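Local coordinates for protein HTH-type transcriptional regulator KdgR (Escherichia coli, PDB 1YSP) that represses transcription of the genes for uptake and breakdown of 2-keto-3-deoxygluconate and of the Entner-Doudoroff aldolase gene, here represented by its C-terminal IclR-type domain, at residues A[128-131]-A[135-138]; A[24-29]-A[35-40]; A[10-15]-A[162-167]; A[20-25]-A[155-160]; A[57-62]-A[83-88]. All blocks are in the same frame, centred on the assembly; numbering follows the deposited sequence.

Contact 1 (A[128-131]-A[135-138]); sequences PVFD and VVIA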
# COMPACT_ATOMS: atom_id res chain seq x y z
N PRO A 128 2.13 -5.47 2.68
CA PRO A 128 2.62 -6.23 1.52
C PRO A 128 1.88 -7.57 1.28
O PRO A 128 1.57 -8.28 2.25
CB PRO A 128 4.08 -6.47 1.89
CG PRO A 128 4.07 -6.55 3.43
CD PRO A 128 3.10 -5.44 3.80
N VAL A 129 1.71 -7.95 0.01
CA VAL A 129 1.19 -9.26 -0.35
C VAL A 129 2.36 -9.91 -1.09
O VAL A 129 2.90 -9.33 -2.01
CB VAL A 129 -0.06 -9.16 -1.24
CG1 VAL A 129 -0.43 -10.51 -1.92
CG2 VAL A 129 -1.24 -8.64 -0.43
N PHE A 130 2.74 -11.11 -0.66
CA PHE A 130 3.97 -11.75 -1.13
C PHE A 130 3.64 -12.86 -2.13
O PHE A 130 2.57 -13.49 -2.05
CB PHE A 130 4.73 -12.33 0.04
CG PHE A 130 5.23 -11.32 1.02
CD1 PHE A 130 6.41 -10.60 0.78
CD2 PHE A 130 4.53 -11.08 2.21
CE1 PHE A 130 6.87 -9.68 1.72
CE2 PHE A 130 4.96 -10.16 3.13
CZ PHE A 130 6.12 -9.43 2.90
N ASP A 131 4.53 -13.07 -3.09
CA ASP A 131 4.42 -14.27 -3.93
C ASP A 131 5.14 -15.47 -3.27
O ASP A 131 5.68 -15.35 -2.15
CB ASP A 131 4.94 -13.99 -5.32
CG ASP A 131 6.45 -13.98 -5.41
OD1 ASP A 131 7.18 -14.02 -4.40
OD2 ASP A 131 6.92 -13.97 -6.54
N VAL A 135 8.77 -12.13 -2.50
CA VAL A 135 8.75 -10.82 -3.13
C VAL A 135 7.36 -10.21 -3.00
O VAL A 135 6.35 -10.85 -3.30
CB VAL A 135 9.09 -10.89 -4.66
CG1 VAL A 135 9.11 -9.50 -5.31
CG2 VAL A 135 10.45 -11.58 -4.86
N VAL A 136 7.34 -8.92 -2.65
CA VAL A 136 6.07 -8.19 -2.61
C VAL A 136 5.50 -7.99 -4.02
O VAL A 136 6.05 -7.21 -4.81
CB VAL A 136 6.21 -6.83 -1.85
CG1 VAL A 136 4.86 -6.14 -1.82
CG2 VAL A 136 6.77 -7.01 -0.44
N ILE A 137 4.37 -8.62 -4.34
CA ILE A 137 3.76 -8.53 -5.68
C ILE A 137 2.57 -7.54 -5.75
O ILE A 137 2.14 -7.11 -6.81
CB ILE A 137 3.37 -9.95 -6.19
CG1 ILE A 137 2.49 -10.66 -5.15
CG2 ILE A 137 4.65 -10.73 -6.37
CD1 ILE A 137 1.59 -11.81 -5.64
N ALA A 138 2.04 -7.18 -4.58
CA ALA A 138 0.95 -6.21 -4.53
C ALA A 138 0.97 -5.57 -3.15
O ALA A 138 1.57 -6.10 -2.24
CB ALA A 138 -0.43 -6.88 -4.80
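Val129 is gripped by two consecutive residues of the neighbouring strand: its carbonyl oxygen accepts from Ile137 N at 2.8 Å and, weakly, from Ala138 N, while Val129 N donates to Ala138 O. Ile137 and Ala138 thus both face Val129, a classic beta bulge in the hairpin of strands 123-130 and 136-142. Packing is tightest on the face bearing Phe130 and Val136. There Val136 CG2 reaches both Phe130 CE1, at 3.4 Å, and Pro128 CB, at 3.6 Å; Trp70 adds to the packing of the proline and the valine. On the other face Val129 CB and Ala138 CB meet more loosely, at 4.2 Å, and helix 151-172 covers Val129 through Ala165, Ile168 and Ser169.

Toward the turn the contact becomes more polar and more exposed. Asp131 N donates to Val135 O at 2.9 Å, and Val135 N returns a bond of 3.1 Å to Asp131 OD1, meeting it from above the carboxylate plane. Asp131 CG sits between its own backbone N and carbonyl carbon (chi1 78°), which turns the carboxylate back toward the turn, where OD1 also accepts from Phe133 N. Ile137 CG2 touches Asp131 CB at 3.4 Å, while Val135 is exposed. The chemistry implies a division of labour: apolar contacts join the strands to the domain interior, whereas one carboxylate oxygen, shared by two backbone N-H groups, ties down the turn.

Contact 2 (A[24-29]-A[35-40]); sequences IHLGAL and VYIHKI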
# COMPACT_ATOMS: atom_id res chain seq x y z
N ILE A 24 -11.30 -0.36 0.26
CA ILE A 24 -10.16 -1.31 0.18
C ILE A 24 -9.62 -1.37 -1.26
O ILE A 24 -10.39 -1.47 -2.21
CB ILE A 24 -10.62 -2.75 0.57
CG1 ILE A 24 -11.71 -2.73 1.65
CG2 ILE A 24 -9.42 -3.68 0.84
CD1 ILE A 24 -11.29 -2.22 3.00
N HIS A 25 -8.28 -1.23 -1.41
CA HIS A 25 -7.57 -1.30 -2.68
C HIS A 25 -6.53 -2.42 -2.74
O HIS A 25 -5.92 -2.81 -1.73
CB HIS A 25 -6.80 0.03 -2.94
CG HIS A 25 -7.69 1.17 -3.34
ND1 HIS A 25 -8.12 2.13 -2.46
CD2 HIS A 25 -8.24 1.47 -4.54
CE1 HIS A 25 -8.87 3.01 -3.10
NE2 HIS A 25 -8.97 2.62 -4.36
N LEU A 26 -6.30 -2.92 -3.96
CA LEU A 26 -5.17 -3.81 -4.24
C LEU A 26 -4.40 -3.12 -5.38
O LEU A 26 -4.98 -2.79 -6.41
CB LEU A 26 -5.63 -5.21 -4.66
CG LEU A 26 -4.48 -6.20 -4.85
CD1 LEU A 26 -3.86 -6.64 -3.55
CD2 LEU A 26 -5.04 -7.43 -5.65
N GLY A 27 -3.10 -2.90 -5.18
CA GLY A 27 -2.29 -2.14 -6.14
C GLY A 27 -1.07 -2.93 -6.57
O GLY A 27 -0.58 -3.72 -5.84
N ALA A 28 -0.53 -2.70 -7.77
CA ALA A 28 0.67 -3.40 -8.19
C ALA A 28 1.63 -2.43 -8.85
O ALA A 28 1.23 -1.35 -9.23
CB ALA A 28 0.27 -4.55 -9.18
N LEU A 29 2.90 -2.83 -9.02
CA LEU A 29 3.92 -1.98 -9.63
C LEU A 29 3.72 -1.95 -11.14
O LEU A 29 3.54 -3.01 -11.78
CB LEU A 29 5.32 -2.49 -9.28
CG LEU A 29 6.51 -1.64 -9.74
CD1 LEU A 29 6.58 -0.30 -9.03
CD2 LEU A 29 7.75 -2.41 -9.51
N VAL A 35 -0.45 0.73 -9.88
CA VAL A 35 -1.70 0.63 -10.62
C VAL A 35 -2.73 -0.06 -9.72
O VAL A 35 -2.43 -1.08 -9.16
CB VAL A 35 -1.52 -0.21 -11.96
CG1 VAL A 35 -0.82 -1.55 -11.70
CG2 VAL A 35 -2.88 -0.46 -12.61
N TYR A 36 -3.93 0.49 -9.56
CA TYR A 36 -4.95 -0.23 -8.78
C TYR A 36 -5.53 -1.36 -9.62
O TYR A 36 -6.11 -1.12 -10.65
CB TYR A 36 -6.04 0.71 -8.26
CG TYR A 36 -5.53 1.68 -7.22
CD1 TYR A 36 -4.83 1.23 -6.10
CD2 TYR A 36 -5.78 3.05 -7.32
CE1 TYR A 36 -4.37 2.11 -5.14
CE2 TYR A 36 -5.30 3.94 -6.34
CZ TYR A 36 -4.60 3.46 -5.27
OH TYR A 36 -4.11 4.32 -4.30
N ILE A 37 -5.32 -2.60 -9.19
CA ILE A 37 -5.84 -3.77 -9.91
C ILE A 37 -7.20 -4.31 -9.37
O ILE A 37 -7.95 -4.95 -10.13
CB ILE A 37 -4.78 -4.89 -10.05
CG1 ILE A 37 -4.25 -5.35 -8.68
CG2 ILE A 37 -3.61 -4.37 -10.93
CD1 ILE A 37 -3.31 -6.56 -8.71
N HIS A 38 -7.52 -4.05 -8.09
CA HIS A 38 -8.87 -4.34 -7.54
C HIS A 38 -9.31 -3.27 -6.54
O HIS A 38 -8.47 -2.57 -5.98
CB HIS A 38 -8.94 -5.74 -6.90
CG HIS A 38 -10.33 -6.30 -6.79
ND1 HIS A 38 -11.30 -6.11 -7.75
CD2 HIS A 38 -10.90 -7.09 -5.84
CE1 HIS A 38 -12.41 -6.74 -7.39
NE2 HIS A 38 -12.20 -7.34 -6.23
N LYS A 39 -10.61 -3.11 -6.34
CA LYS A 39 -11.12 -2.17 -5.34
C LYS A 39 -12.45 -2.69 -4.81
O LYS A 39 -13.23 -3.29 -5.58
CB LYS A 39 -11.36 -0.79 -6.01
CG LYS A 39 -11.51 0.34 -5.06
CD LYS A 39 -11.97 1.68 -5.75
CE LYS A 39 -12.31 2.75 -4.70
NZ LYS A 39 -12.96 3.95 -5.29
N ILE A 40 -12.68 -2.51 -3.51
CA ILE A 40 -14.01 -2.68 -2.90
C ILE A 40 -14.36 -1.34 -2.23
O ILE A 40 -13.66 -0.91 -1.29
CB ILE A 40 -14.08 -3.82 -1.89
CG1 ILE A 40 -13.59 -5.15 -2.48
CG2 ILE A 40 -15.50 -3.90 -1.25
CD1 ILE A 40 -14.43 -5.73 -3.59
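Leu26 O accepts two backbone bonds at once, from Ile37 N at 2.8 Å and from His38 N at 3.3 Å, because the antiparallel register slips by one residue and both Ile37 and His38 face Leu26. At this classic beta bulge, with chi1 of Ile37 at 58°, CG1 folds in over the backbone, and CG1 and CD1 come beside Leu26. CD1 meets Leu26 CD2 at 3.6 Å and also approaches Ala28 CB.

Away from the bulge the pairing is regular, with reciprocal bonds joining Ile24 to Ile40 and Ala28 to Val35. The two segments belong to the hairpin of strands 24-30 and 33-40, within the antiparallel sheet of the IclR C-terminal domain, a member of the GAF clan. Helix 4-20 covers the face bearing Ile24, Leu26 and His38, Met13 touching Ile24, His38 and Ile40, and Asp10 taking a hydrogen bond from His38 NE2.

His25, Tyr36 and Lys39 occupy the other face. His25 CD2 lies over the centre of the Tyr36 ring, although the planes are inclined by 31° and the centroids are 4.3 Å apart. The extended Lys39 chain runs alongside the imidazole in the same direction, its CD and CE each 3.4 Å from His25 NE2. Its ammonium continues past the ring to a salt bridge with Asp41, while Ile63 of helix 62-69 packs against both His25 and Tyr36.

Contact 3 (A[10-15]-A[162-167]); sequences DIQMRE and HTAARK. With SO4 (sulfate ion), chain B.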
# COMPACT_ATOMS: atom_id res chain seq x y z
N ASP A 10 -10.06 -10.61 -3.85
CA ASP A 10 -11.44 -10.15 -3.89
C ASP A 10 -12.21 -10.60 -2.64
O ASP A 10 -12.97 -9.80 -2.04
CB ASP A 10 -12.15 -10.63 -5.18
CG ASP A 10 -13.65 -10.32 -5.15
OD1 ASP A 10 -14.04 -9.12 -5.20
OD2 ASP A 10 -14.45 -11.29 -5.04
N ILE A 11 -12.01 -11.88 -2.27
CA ILE A 11 -12.63 -12.46 -1.09
C ILE A 11 -12.22 -11.78 0.22
O ILE A 11 -13.05 -11.46 1.08
CB ILE A 11 -12.33 -14.03 -1.01
CG1 ILE A 11 -13.04 -14.72 -2.20
CG2 ILE A 11 -12.72 -14.64 0.32
CD1 ILE A 11 -12.33 -16.00 -2.70
N GLN A 12 -10.92 -11.56 0.37
CA GLN A 12 -10.40 -10.99 1.60
C GLN A 12 -10.71 -9.49 1.69
O GLN A 12 -10.92 -8.95 2.81
CB GLN A 12 -8.90 -11.26 1.72
CG GLN A 12 -8.55 -12.74 1.77
CD GLN A 12 -9.19 -13.45 2.93
OE1 GLN A 12 -9.31 -12.89 4.03
NE2 GLN A 12 -9.62 -14.70 2.70
N MET A 13 -10.78 -8.84 0.54
CA MET A 13 -11.15 -7.40 0.48
C MET A 13 -12.62 -7.19 0.84
O MET A 13 -13.00 -6.26 1.55
CB MET A 13 -10.83 -6.83 -0.88
CG MET A 13 -9.28 -6.71 -1.16
SD MET A 13 -8.92 -6.40 -2.90
CE MET A 13 -9.46 -4.69 -3.11
N ARG A 14 -13.48 -8.07 0.32
CA ARG A 14 -14.90 -8.02 0.70
C ARG A 14 -15.07 -8.24 2.21
O ARG A 14 -15.84 -7.52 2.85
CB ARG A 14 -15.77 -8.95 -0.16
CG ARG A 14 -15.87 -8.49 -1.63
CD ARG A 14 -16.33 -9.64 -2.60
NE ARG A 14 -16.51 -9.09 -3.94
CZ ARG A 14 -17.62 -8.55 -4.41
NH1 ARG A 14 -18.72 -8.53 -3.69
NH2 ARG A 14 -17.62 -8.03 -5.61
N GLU A 15 -14.28 -9.16 2.78
CA GLU A 15 -14.21 -9.35 4.23
C GLU A 15 -13.75 -8.09 5.05
O GLU A 15 -14.35 -7.72 6.08
CB GLU A 15 -13.39 -10.59 4.56
CG GLU A 15 -13.27 -10.92 6.04
CD GLU A 15 -14.51 -11.59 6.67
OE1 GLU A 15 -15.64 -11.53 6.13
OE2 GLU A 15 -14.32 -12.20 7.72
N HIS A 162 -3.06 -7.51 7.75
CA HIS A 162 -2.06 -8.59 7.82
C HIS A 162 -2.72 -9.96 7.71
O HIS A 162 -2.25 -10.84 6.96
CB HIS A 162 -1.24 -8.50 9.08
CG HIS A 162 -0.08 -7.55 8.97
ND1 HIS A 162 0.71 -7.46 7.84
CD2 HIS A 162 0.45 -6.69 9.87
CE1 HIS A 162 1.65 -6.56 8.04
NE2 HIS A 162 1.52 -6.08 9.26
N THR A 163 -3.80 -10.16 8.43
CA THR A 163 -4.60 -11.42 8.26
C THR A 163 -5.04 -11.65 6.83
O THR A 163 -4.80 -12.74 6.26
CB THR A 163 -5.83 -11.40 9.21
OG1 THR A 163 -5.35 -11.20 10.53
CG2 THR A 163 -6.64 -12.73 9.12
N ALA A 164 -5.66 -10.64 6.23
CA ALA A 164 -6.13 -10.72 4.85
C ALA A 164 -4.97 -11.02 3.89
O ALA A 164 -5.04 -11.97 3.06
CB ALA A 164 -6.82 -9.40 4.45
N ALA A 165 -3.88 -10.24 4.01
CA ALA A 165 -2.70 -10.44 3.14
C ALA A 165 -2.05 -11.82 3.30
O ALA A 165 -1.61 -12.41 2.31
CB ALA A 165 -1.67 -9.33 3.39
N ARG A 166 -1.95 -12.31 4.53
CA ARG A 166 -1.34 -13.60 4.74
C ARG A 166 -2.12 -14.72 4.06
O ARG A 166 -1.52 -15.62 3.46
CB ARG A 166 -1.10 -13.83 6.21
CG ARG A 166 0.19 -13.15 6.65
CD ARG A 166 0.12 -12.70 8.08
NE ARG A 166 1.29 -11.90 8.45
CZ ARG A 166 1.29 -10.97 9.40
NH1 ARG A 166 0.19 -10.70 10.08
NH2 ARG A 166 2.41 -10.29 9.66
N LYS A 167 -3.46 -14.62 4.10
CA LYS A 167 -4.32 -15.59 3.39
C LYS A 167 -4.11 -15.50 1.87
O LYS A 167 -3.89 -16.53 1.17
CB LYS A 167 -5.80 -15.41 3.79
CG LYS A 167 -6.09 -15.71 5.28
CD LYS A 167 -7.63 -15.63 5.59
CE LYS A 167 -7.95 -16.22 6.96
NZ LYS A 167 -9.23 -15.57 7.45
S SO4 B . -12.75 -15.96 4.81
O1 SO4 B . -13.88 -16.46 5.60
O2 SO4 B . -12.51 -14.50 5.10
O3 SO4 B . -11.60 -16.68 5.17
O4 SO4 B . -13.02 -16.13 3.35
O HOH W 1 -9.37 -12.65 6.62
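Gln12 carries the direct contact, to Ala164 and Lys167. Its CB meets Ala164 CB at 3.9 Å, and a bend at chi2 (-60°) lays the end of Gln12 against Lys167, the two side chains running nearly perpendicular, with OE1 and NE2 each 3.6 Å from Lys167 CD. A water receives a hydrogen bond from Lys167 NZ and gives one to Gln12 OE1, 2.6 Å away. Replacing Gln12 with an alanine would probably leave the Lys167 methylenes without their amide neighbour and remove one end of this water bridge.

The two segments come from the first and last helices of the chain, 4-20 and 151-172, which lie beside each other against the sheet of the IclR C-terminal domain. Met13 turns from the interhelical contact toward that sheet, touching Ile24, Leu26 and Leu140; Ala164 also rests on Leu140. Last along the segment, Glu15 approaches a sulfate ion, probably acquired from the crystallisation liquor, through CG, 3.8 Å from O2, and its carboxylate is paired with Arg18. Ile11 CG2 lies 3.4 Å from O4 of the same ion, and Lys167 NZ reaches sulfate O3 in a weak hydrogen bond of 3.5 Å.

Contact 4 (A[20-25]-A[155-160]); sequences TKETIH and QEYVAM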
# COMPACT_ATOMS: atom_id res chain seq x y z
N THR A 20 -14.98 -3.34 8.29
CA THR A 20 -14.51 -1.97 8.57
C THR A 20 -15.33 -0.88 7.94
O THR A 20 -15.21 0.29 8.34
CB THR A 20 -13.01 -1.75 8.11
OG1 THR A 20 -12.94 -1.77 6.69
CG2 THR A 20 -12.07 -2.76 8.70
N LYS A 21 -16.10 -1.23 6.91
CA LYS A 21 -16.85 -0.30 6.05
C LYS A 21 -15.97 0.71 5.29
O LYS A 21 -16.47 1.70 4.78
CB LYS A 21 -17.94 0.46 6.82
CG LYS A 21 -18.81 -0.42 7.68
CD LYS A 21 -20.03 -0.87 6.92
CE LYS A 21 -21.27 -0.69 7.81
NZ LYS A 21 -22.10 -1.91 7.86
N GLU A 22 -14.66 0.44 5.23
CA GLU A 22 -13.71 1.37 4.61
C GLU A 22 -13.52 0.99 3.13
O GLU A 22 -13.97 -0.11 2.72
CB GLU A 22 -12.37 1.27 5.33
CG GLU A 22 -12.34 1.68 6.85
CD GLU A 22 -12.49 3.20 7.11
OE1 GLU A 22 -12.66 3.96 6.14
OE2 GLU A 22 -12.45 3.60 8.29
N THR A 23 -12.88 1.88 2.35
CA THR A 23 -12.51 1.63 0.96
C THR A 23 -11.26 0.74 1.01
O THR A 23 -10.27 1.07 1.68
CB THR A 23 -12.14 2.94 0.15
OG1 THR A 23 -13.16 3.93 0.27
CG2 THR A 23 -11.96 2.64 -1.34
N ILE A 24 -11.30 -0.36 0.26
CA ILE A 24 -10.16 -1.31 0.18
C ILE A 24 -9.62 -1.37 -1.26
O ILE A 24 -10.39 -1.47 -2.21
CB ILE A 24 -10.62 -2.75 0.57
CG1 ILE A 24 -11.71 -2.73 1.65
CG2 ILE A 24 -9.42 -3.68 0.84
CD1 ILE A 24 -11.29 -2.22 3.00
N HIS A 25 -8.28 -1.23 -1.41
CA HIS A 25 -7.57 -1.30 -2.68
C HIS A 25 -6.53 -2.42 -2.74
O HIS A 25 -5.92 -2.81 -1.73
CB HIS A 25 -6.80 0.03 -2.94
CG HIS A 25 -7.69 1.17 -3.34
ND1 HIS A 25 -8.12 2.13 -2.46
CD2 HIS A 25 -8.24 1.47 -4.54
CE1 HIS A 25 -8.87 3.01 -3.10
NE2 HIS A 25 -8.97 2.62 -4.36
N GLN A 155 -3.88 0.29 14.66
CA GLN A 155 -3.38 -1.04 14.98
C GLN A 155 -4.39 -2.17 14.63
O GLN A 155 -3.98 -3.23 14.13
CB GLN A 155 -2.85 -1.10 16.44
CG GLN A 155 -1.53 -0.26 16.68
CD GLN A 155 -0.31 -0.72 15.84
OE1 GLN A 155 0.00 -1.92 15.78
NE2 GLN A 155 0.38 0.24 15.19
N GLU A 156 -5.68 -1.94 14.87
CA GLU A 156 -6.71 -2.92 14.49
C GLU A 156 -6.76 -3.08 12.95
O GLU A 156 -6.79 -4.20 12.42
CB GLU A 156 -8.07 -2.47 15.03
CG GLU A 156 -9.28 -3.29 14.52
CD GLU A 156 -10.47 -3.31 15.49
OE1 GLU A 156 -10.27 -3.32 16.72
OE2 GLU A 156 -11.62 -3.32 14.99
N TYR A 157 -6.66 -1.95 12.24
CA TYR A 157 -6.67 -1.97 10.76
C TYR A 157 -5.45 -2.71 10.23
O TYR A 157 -5.57 -3.49 9.29
CB TYR A 157 -6.73 -0.55 10.16
CG TYR A 157 -8.10 0.06 10.11
CD1 TYR A 157 -9.18 -0.49 10.84
CD2 TYR A 157 -8.33 1.21 9.39
CE1 TYR A 157 -10.40 0.09 10.82
CE2 TYR A 157 -9.59 1.80 9.36
CZ TYR A 157 -10.61 1.23 10.09
OH TYR A 157 -11.84 1.81 10.05
N VAL A 158 -4.30 -2.51 10.87
CA VAL A 158 -3.05 -3.14 10.42
C VAL A 158 -3.17 -4.66 10.65
O VAL A 158 -2.82 -5.47 9.78
CB VAL A 158 -1.82 -2.55 11.15
CG1 VAL A 158 -0.56 -3.45 10.99
CG2 VAL A 158 -1.55 -1.08 10.69
N ALA A 159 -3.73 -5.01 11.81
CA ALA A 159 -3.88 -6.42 12.18
C ALA A 159 -4.81 -7.12 11.21
O ALA A 159 -4.47 -8.21 10.69
CB ALA A 159 -4.36 -6.55 13.63
N MET A 160 -5.92 -6.47 10.85
CA MET A 160 -6.85 -7.10 9.88
C MET A 160 -6.27 -7.16 8.46
O MET A 160 -6.53 -8.11 7.70
CB MET A 160 -8.18 -6.37 9.82
CG MET A 160 -9.00 -6.42 11.13
SD MET A 160 -10.51 -5.45 10.94
CE MET A 160 -9.94 -3.81 11.24
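Glu22 and Tyr157 join the turn after helix 4-20 to helix 151-172, beside the sheet of the IclR C-terminal domain. The polar link is a hydrogen bond from Tyr157 OH to Glu22 OE2, 2.6 Å long, which uses the anti lone pair of the carboxylate. The oxygen arrives at the ring edge, near its plane, but the carboxylate itself is turned 76° from the ring. A bend at Glu22 chi2 (-72°) brings its carboxylate across the phenol end. Arg153 NH1 also bonds to Tyr157 OH, giving the hydroxyl a second partner. A phenylalanine in place of Tyr157 would probably leave Glu22 OE2 without this donor and Arg153 without its bond to the hydroxyl.

Within the turn, Glu22 N donates to Thr20 OG1 at 3.2 Å, making an ST turn just where Lys21 leaves the helix with positive phi; the same threonine oxygen bonds to Leu16 O.

Apolar contacts complete the junction. Ile142 of the sheet touches Thr20, Glu22 and Tyr157, and the ring of Phe144 also meets Tyr157. Thr20 CG2 lies 3.9 Å from Tyr157 CE1. Thr20 and Met160 run antiparallel to each other, and Thr20 CG2 comes within 3.5 Å of Met160 CE, a close approach for two methyls.

Contact 5 (A[57-62]-A[83-88]); sequences PLYSTA and VEYKRS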
# COMPACT_ATOMS: atom_id res chain seq x y z
N PRO A 57 1.52 7.90 -7.90
CA PRO A 57 2.97 7.88 -7.57
C PRO A 57 3.34 6.77 -6.58
O PRO A 57 2.54 6.41 -5.69
CB PRO A 57 3.20 9.25 -6.92
CG PRO A 57 2.10 10.12 -7.47
CD PRO A 57 0.90 9.18 -7.52
N LEU A 58 4.57 6.28 -6.68
CA LEU A 58 5.09 5.30 -5.73
C LEU A 58 5.38 5.96 -4.34
O LEU A 58 5.35 5.31 -3.31
CB LEU A 58 6.39 4.74 -6.29
CG LEU A 58 6.32 3.78 -7.50
CD1 LEU A 58 7.71 3.46 -7.95
CD2 LEU A 58 5.63 2.48 -7.03
N TYR A 59 5.75 7.25 -4.36
CA TYR A 59 6.35 7.85 -3.13
C TYR A 59 5.30 8.47 -2.18
O TYR A 59 5.62 8.81 -1.01
CB TYR A 59 7.39 8.97 -3.54
CG TYR A 59 6.83 10.00 -4.49
CD1 TYR A 59 6.17 11.15 -4.00
CD2 TYR A 59 6.95 9.85 -5.90
CE1 TYR A 59 5.59 12.11 -4.89
CE2 TYR A 59 6.40 10.81 -6.79
CZ TYR A 59 5.73 11.91 -6.30
OH TYR A 59 5.22 12.82 -7.20
N SER A 60 4.07 8.62 -2.67
CA SER A 60 2.99 9.31 -1.91
C SER A 60 1.78 8.40 -1.60
O SER A 60 0.74 8.89 -1.05
CB SER A 60 2.46 10.50 -2.69
OG SER A 60 1.92 10.09 -3.95
N THR A 61 1.87 7.12 -1.99
CA THR A 61 0.80 6.13 -1.75
C THR A 61 1.27 5.10 -0.72
O THR A 61 2.46 4.80 -0.68
CB THR A 61 0.38 5.40 -3.06
OG1 THR A 61 1.49 4.68 -3.64
CG2 THR A 61 -0.19 6.40 -4.04
N ALA A 62 0.37 4.57 0.11
CA ALA A 62 0.72 3.55 1.07
C ALA A 62 1.15 2.26 0.30
O ALA A 62 2.11 1.61 0.67
CB ALA A 62 -0.46 3.28 2.07
N VAL A 83 11.50 9.04 -11.97
CA VAL A 83 10.42 9.77 -11.31
C VAL A 83 10.71 11.25 -11.20
O VAL A 83 11.80 11.64 -10.77
CB VAL A 83 10.14 9.16 -9.90
CG1 VAL A 83 9.03 9.93 -9.19
CG2 VAL A 83 9.74 7.66 -10.03
N GLU A 84 9.74 12.08 -11.59
CA GLU A 84 9.73 13.51 -11.29
C GLU A 84 8.87 13.75 -10.03
O GLU A 84 7.63 13.62 -10.03
CB GLU A 84 9.20 14.35 -12.47
CG GLU A 84 9.09 15.90 -12.16
CD GLU A 84 8.86 16.75 -13.42
OE1 GLU A 84 9.27 17.96 -13.47
OE2 GLU A 84 8.26 16.16 -14.36
N TYR A 85 9.53 14.05 -8.92
CA TYR A 85 8.76 14.23 -7.69
C TYR A 85 7.91 15.51 -7.75
O TYR A 85 8.37 16.52 -8.23
CB TYR A 85 9.71 14.25 -6.47
CG TYR A 85 10.34 12.90 -6.18
CD1 TYR A 85 9.71 12.02 -5.30
CD2 TYR A 85 11.56 12.52 -6.75
CE1 TYR A 85 10.26 10.82 -4.98
CE2 TYR A 85 12.13 11.28 -6.47
CZ TYR A 85 11.45 10.42 -5.57
OH TYR A 85 11.94 9.22 -5.18
N LYS A 86 6.68 15.43 -7.28
CA LYS A 86 5.78 16.57 -7.20
C LYS A 86 5.22 16.73 -5.78
O LYS A 86 4.78 15.76 -5.15
CB LYS A 86 4.65 16.38 -8.25
CG LYS A 86 5.24 16.29 -9.64
CD LYS A 86 4.19 16.36 -10.71
CE LYS A 86 4.90 16.20 -12.04
NZ LYS A 86 4.00 16.56 -13.19
N ARG A 87 5.25 17.96 -5.26
CA ARG A 87 4.74 18.23 -3.93
C ARG A 87 3.23 18.45 -4.01
O ARG A 87 2.76 19.52 -4.44
CB ARG A 87 5.42 19.49 -3.36
CG ARG A 87 5.12 19.72 -1.87
CD ARG A 87 6.26 19.18 -1.01
NE ARG A 87 6.09 19.55 0.38
CZ ARG A 87 6.80 20.49 1.00
NH1 ARG A 87 7.76 21.13 0.34
NH2 ARG A 87 6.57 20.77 2.27
N SER A 88 2.47 17.42 -3.62
CA SER A 88 0.98 17.54 -3.63
C SER A 88 0.47 18.28 -2.43
O SER A 88 -0.44 19.11 -2.51
CB SER A 88 0.31 16.17 -3.71
OG SER A 88 0.52 15.65 -5.00
O HOH W 2 5.09 12.08 -9.74
O HOH W 3 2.50 14.00 -5.85
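The two irregular segments come nearest at Tyr59 and Tyr85, whose CA atoms are 8.2 Å apart, and side chains bridge the gap. A chi1 of 52° swings the ring of Tyr59 out over 83-88. Tyr85 CD1 lies over the centre of one face of this ring, 3.5 Å above its plane, while Pro57 CB lies over the opposite face toward the rim. The two side chains run in opposite directions past one another, and their rings meet obliquely, the planes 50° apart. Val83 CG1 adds a 3.7 Å contact with Tyr59 CE2 and also sits over a face of the Tyr85 ring.

At the far end of Tyr59 the interaction becomes polar. Lys86 N donates to Tyr59 OH at 3.0 Å. One water lies 2.6 Å from Tyr59 OH, near the ring plane, and donates to Glu84 O. A second, 3.3 Å from the hydroxyl, donates to Lys86 O and is hydrogen-bonded to Ser88 OG. The phenol oxygen is therefore tied to the opposing segment both directly and through water. Tyr85 OH has its own partner, Thr96 OG1.

Behind Tyr59, Thr61 OG1 donates to Pro57 O in the carbonyl plane, 2.9 Å away, and also caps Gly64 N as the N-cap of helix 62-69. The contact as a whole is loop-to-loop packing centred on one tyrosine, Tyr59, which joins the loop before helix 62-69 to the loop after helix 73-80 in the IclR C-terminal domain.

Overall arrangement
Contacts 1 and 2 are two hairpins of one antiparallel sheet, joined through neighbouring strands 24-30 and 136-142: Ala138 CB lies 3.7 Å from Leu26 CD1. Contact 3 places the first and last helices over this sheet, touching contact 2 through the 2.8 Å His38 NE2 - Asp10 OD1 pair and contact 1 through Ala165. Contact 4, whose centre is about 10 Å from that of contact 3, uses helix 151-172 again and shares Ile24 and His25 with contact 2. Contact 5 lies on the other side of the chain's centre from contact 3 and its sulfate, its centre about 26 Å from that of contact 3, yet Leu58 CD2 reaches Leu29 CD1 of contact 2 at 3.6 Å.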